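Type 3 secretion system regulator YopR (Yersinia pestis, PDB 1Z21) may regulate assembly of the type III secretion injectisome by controlling secretion or polymerisation of the needle subunit YscF, and is involved in pathogenesis. Local coordinates at residues A75-V80 against E98-E103; E37-R42 against P94-L99. All coordinates share one frame; numbering follows the deposited sequence.

Contact 1: A75-V80 against E98-E103; sequences AILLQV and ELINKE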
# COMPACT_ATOMS: atom_id res chain seq x y z
N ALA A 75 -4.51 -3.30 4.37
CA ALA A 75 -4.37 -4.45 3.47
C ALA A 75 -3.37 -4.19 2.36
O ALA A 75 -2.53 -5.04 2.06
CB ALA A 75 -5.72 -4.81 2.88
N ILE A 76 -3.47 -3.03 1.73
CA ILE A 76 -2.55 -2.64 0.68
C ILE A 76 -1.11 -2.61 1.18
O ILE A 76 -0.24 -3.18 0.56
CB ILE A 76 -2.97 -1.29 0.04
CG1 ILE A 76 -4.28 -1.46 -0.76
CG2 ILE A 76 -1.84 -0.72 -0.82
CD1 ILE A 76 -4.15 -2.23 -2.07
N LEU A 77 -0.88 -1.97 2.32
CA LEU A 77 0.47 -1.83 2.88
C LEU A 77 1.12 -3.19 3.13
O LEU A 77 2.26 -3.42 2.75
CB LEU A 77 0.45 -0.98 4.17
CG LEU A 77 0.31 0.54 3.96
CD1 LEU A 77 0.04 1.23 5.29
CD2 LEU A 77 1.55 1.09 3.30
N LEU A 78 0.36 -4.09 3.75
CA LEU A 78 0.82 -5.44 4.04
C LEU A 78 1.12 -6.19 2.74
O LEU A 78 2.15 -6.84 2.62
CB LEU A 78 -0.20 -6.19 4.90
CG LEU A 78 -0.23 -5.66 6.35
CD1 LEU A 78 -1.43 -6.14 7.12
CD2 LEU A 78 1.03 -6.03 7.08
N GLN A 79 0.26 -6.04 1.74
CA GLN A 79 0.50 -6.73 0.48
C GLN A 79 1.69 -6.16 -0.29
O GLN A 79 2.45 -6.90 -0.88
CB GLN A 79 -0.77 -6.76 -0.38
CG GLN A 79 -0.63 -7.61 -1.66
CD GLN A 79 -0.40 -9.09 -1.37
OE1 GLN A 79 -0.89 -9.62 -0.37
NE2 GLN A 79 0.34 -9.76 -2.26
N VAL A 80 1.86 -4.85 -0.27
CA VAL A 80 3.04 -4.22 -0.85
C VAL A 80 4.32 -4.85 -0.27
O VAL A 80 5.25 -5.20 -1.01
CB VAL A 80 3.04 -2.67 -0.64
CG1 VAL A 80 4.39 -2.06 -0.95
CG2 VAL A 80 1.97 -2.01 -1.50
N GLU A 98 10.51 -0.27 6.21
CA GLU A 98 10.50 0.37 7.52
C GLU A 98 9.44 1.47 7.57
O GLU A 98 8.73 1.60 8.56
CB GLU A 98 11.87 0.96 7.86
CG GLU A 98 11.92 1.76 9.16
CD GLU A 98 11.56 0.94 10.39
OE1 GLU A 98 11.51 -0.30 10.30
OE2 GLU A 98 11.32 1.55 11.45
N LEU A 99 9.36 2.24 6.50
CA LEU A 99 8.31 3.25 6.34
C LEU A 99 6.92 2.66 6.50
O LEU A 99 6.07 3.22 7.17
CB LEU A 99 8.39 3.85 4.93
CG LEU A 99 8.50 5.35 4.76
CD1 LEU A 99 9.52 5.93 5.73
CD2 LEU A 99 8.89 5.60 3.31
N ILE A 100 6.70 1.52 5.83
CA ILE A 100 5.42 0.86 5.85
C ILE A 100 5.08 0.44 7.26
O ILE A 100 3.96 0.65 7.74
CB ILE A 100 5.42 -0.35 4.91
CG1 ILE A 100 5.36 0.14 3.46
CG2 ILE A 100 4.24 -1.28 5.22
CD1 ILE A 100 5.48 -0.96 2.43
N ASN A 101 6.05 -0.13 7.94
CA ASN A 101 5.82 -0.58 9.29
C ASN A 101 5.51 0.58 10.26
O ASN A 101 4.70 0.41 11.16
CB ASN A 101 6.96 -1.49 9.74
CG ASN A 101 6.93 -2.85 8.99
OD1 ASN A 101 5.91 -3.56 8.98
ND2 ASN A 101 8.04 -3.20 8.34
N LYS A 102 6.11 1.75 10.05
CA LYS A 102 5.79 2.92 10.87
C LYS A 102 4.36 3.40 10.63
O LYS A 102 3.65 3.74 11.58
CB LYS A 102 6.80 4.05 10.63
CG LYS A 102 8.17 3.73 11.17
CD LYS A 102 8.98 4.95 11.38
CE LYS A 102 10.38 4.59 11.86
NZ LYS A 102 10.38 4.12 13.26
N GLU A 103 3.91 3.42 9.37
CA GLU A 103 2.51 3.74 9.07
C GLU A 103 1.54 2.71 9.64
O GLU A 103 0.49 3.07 10.14
CB GLU A 103 2.28 3.90 7.57
CG GLU A 103 0.84 4.27 7.17
CD GLU A 103 0.34 5.59 7.76
OE1 GLU A 103 1.15 6.45 8.15
OE2 GLU A 103 -0.90 5.76 7.83
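L77 and I100 carry the packing between two nearly antiparallel helices, whose short segments 75-80 and 98-103 have axes 10.1 Å apart at an angle of 155°. From L77, CB lies 3.9 Å from I100 CG2, the methyl that also rests 3.8 Å from the backbone L77 O. With CG set anti to the carbonyl carbon (chi1 -77°), the isobutyl group reaches across and its two methyls part company: CD2 meets I100 CG1 at 3.9 Å, while CD1 meets E103 CG at 3.7 Å. The L77 and I100 side chains run alongside each other, pointing opposite ways, whereas E103 runs at about a right angle to the leucine and offers its aliphatic part. The tip of the isoleucine goes on to V80, with I100 CD1 3.7 Å from V80 CG1. E103 turns its carboxylate to R60, OE1 forming a salt bridge with NH1, which would offset the cost of burying the charge. Helix 52-66 flanks this seam, L63 touching L77 and L56 and L59 touching E103; helix 25-43 meets helix 71-82 through V35 against I76 and through R36, which binds the carbonyl oxygens of Q79 and V80.

Contact 2: E37-R42 against P94-L99; sequences EALLAR and PYLSEL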
# COMPACT_ATOMS: atom_id res chain seq x y z
N GLU A 37 4.33 -0.10 -7.25
CA GLU A 37 5.08 0.60 -8.31
C GLU A 37 5.27 2.08 -8.00
O GLU A 37 6.37 2.62 -8.15
CB GLU A 37 4.39 0.42 -9.67
CG GLU A 37 4.51 -1.02 -10.18
CD GLU A 37 3.66 -1.34 -11.40
OE1 GLU A 37 2.69 -0.60 -11.72
OE2 GLU A 37 3.96 -2.37 -12.04
N ALA A 38 4.22 2.74 -7.53
CA ALA A 38 4.29 4.17 -7.22
C ALA A 38 5.20 4.43 -6.01
O ALA A 38 5.93 5.42 -5.97
CB ALA A 38 2.91 4.72 -6.98
N LEU A 39 5.16 3.53 -5.03
CA LEU A 39 5.98 3.68 -3.83
C LEU A 39 7.45 3.40 -4.13
O LEU A 39 8.33 4.06 -3.61
CB LEU A 39 5.48 2.76 -2.71
CG LEU A 39 4.19 3.22 -2.01
CD1 LEU A 39 3.66 2.13 -1.10
CD2 LEU A 39 4.38 4.50 -1.21
N LEU A 40 7.71 2.41 -4.96
CA LEU A 40 9.08 2.10 -5.37
C LEU A 40 9.68 3.25 -6.19
O LEU A 40 10.88 3.51 -6.11
CB LEU A 40 9.13 0.78 -6.13
CG LEU A 40 9.08 -0.45 -5.21
CD1 LEU A 40 8.97 -1.73 -6.04
CD2 LEU A 40 10.30 -0.53 -4.30
N ALA A 41 8.84 3.95 -6.95
CA ALA A 41 9.28 5.11 -7.72
C ALA A 41 9.67 6.27 -6.82
O ALA A 41 10.53 7.07 -7.18
CB ALA A 41 8.19 5.54 -8.69
N ARG A 42 9.05 6.38 -5.65
CA ARG A 42 9.39 7.43 -4.68
C ARG A 42 10.50 7.04 -3.71
O ARG A 42 11.27 7.89 -3.28
CB ARG A 42 8.15 7.83 -3.87
CG ARG A 42 7.00 8.37 -4.71
CD ARG A 42 7.16 9.85 -4.98
NE ARG A 42 6.85 10.66 -3.81
CZ ARG A 42 5.73 11.36 -3.66
NH2 ARG A 42 5.53 12.07 -2.55
N PRO A 94 14.88 -2.12 2.67
CA PRO A 94 14.52 -1.95 4.08
C PRO A 94 13.96 -0.56 4.37
O PRO A 94 13.26 -0.40 5.36
CB PRO A 94 15.84 -2.18 4.82
CG PRO A 94 16.91 -1.92 3.82
CD PRO A 94 16.34 -2.19 2.47
N TYR A 95 14.26 0.41 3.52
CA TYR A 95 13.78 1.76 3.69
C TYR A 95 12.27 1.81 3.57
O TYR A 95 11.60 2.29 4.48
CB TYR A 95 14.40 2.70 2.66
CG TYR A 95 14.25 4.16 2.98
CD1 TYR A 95 15.30 4.87 3.56
CD2 TYR A 95 13.07 4.85 2.68
CE1 TYR A 95 15.18 6.21 3.85
CE2 TYR A 95 12.94 6.21 2.96
CZ TYR A 95 14.00 6.88 3.55
OH TYR A 95 13.91 8.22 3.84
N LEU A 96 11.74 1.30 2.46
CA LEU A 96 10.29 1.32 2.22
C LEU A 96 9.59 0.38 3.20
O LEU A 96 8.52 0.68 3.71
CB LEU A 96 9.96 0.95 0.77
CG LEU A 96 8.47 0.92 0.37
CD1 LEU A 96 7.73 2.21 0.73
CD2 LEU A 96 8.29 0.62 -1.12
N SER A 97 10.21 -0.76 3.47
CA SER A 97 9.67 -1.70 4.43
C SER A 97 9.52 -1.07 5.81
O SER A 97 8.52 -1.28 6.49
CB SER A 97 10.56 -2.94 4.49
OG SER A 97 10.55 -3.57 3.24
N GLU A 98 10.51 -0.27 6.21
CA GLU A 98 10.50 0.37 7.52
C GLU A 98 9.44 1.47 7.57
O GLU A 98 8.73 1.60 8.56
CB GLU A 98 11.87 0.96 7.86
CG GLU A 98 11.92 1.76 9.16
CD GLU A 98 11.56 0.94 10.39
OE1 GLU A 98 11.51 -0.30 10.30
OE2 GLU A 98 11.32 1.55 11.45
N LEU A 99 9.36 2.24 6.50
CA LEU A 99 8.31 3.25 6.34
C LEU A 99 6.92 2.66 6.50
O LEU A 99 6.07 3.22 7.17
CB LEU A 99 8.39 3.85 4.93
CG LEU A 99 8.50 5.35 4.76
CD1 LEU A 99 9.52 5.93 5.73
CD2 LEU A 99 8.89 5.60 3.31
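L96 reaches toward helix 25-43 and meets both L39 and L40, an example of how one branched side chain can join two helices far apart in sequence. The direct interactions between 37-42 and 94-99 are all apolar. L96 CD2 does most of the work, lying 3.9 Å from L39 CB and also 3.9 Å from L40 CD2, while the other methyl, L96 CD1, stands 4.1 Å from L39 CB. L96 starts out toward helix 25-43, and with CG anti to the backbone N (chi1 180°) both methyls come up against L39 CB. L40 joins by a different part: its methyl end comes in at the margin, and the L40 and L96 side chains are nearly perpendicular. The backbones stay well separated, 7.7 Å between L40 CA and L96 CA. This leucine cluster belongs to the five-helix core domain of YopR, which resembles one domain of the secretion regulator YopN; here the first turn of helix 94-107 packs against the C-terminal part of helix 25-43. Further apolar contacts extend the patch, with F43 touching L96 and V62 of helix 52-66 touching L39. Aromatic and polar interactions lie beside it: the Y95 ring packs edge-to-face with H46, its hydroxyl is hydrogen-bonded to D55 OD2, and S97 OG is hydrogen-bonded to L93 O at the helix start.

Helix 94-107 is common to both contacts, whose centres lie about 9 Å apart. Contact 2 uses its first turn and contact 1 the turns that follow, with E98 and L99 belonging to both segments. Along the chain the order is 37-42, then 75-80, then the shared helix, so the last helix of the core domain closes against two earlier ones: its sequence neighbour, helix 71-82, and the more distant helix 25-43. The two contacts meet directly where V80 CG1 lies 4.3 Å from L39 CD1, so the two apolar patches adjoin. Side-chain packing thus ties the last helix to two others of the five-helix core domain; residues 85-92, between the last two helices, are not modelled.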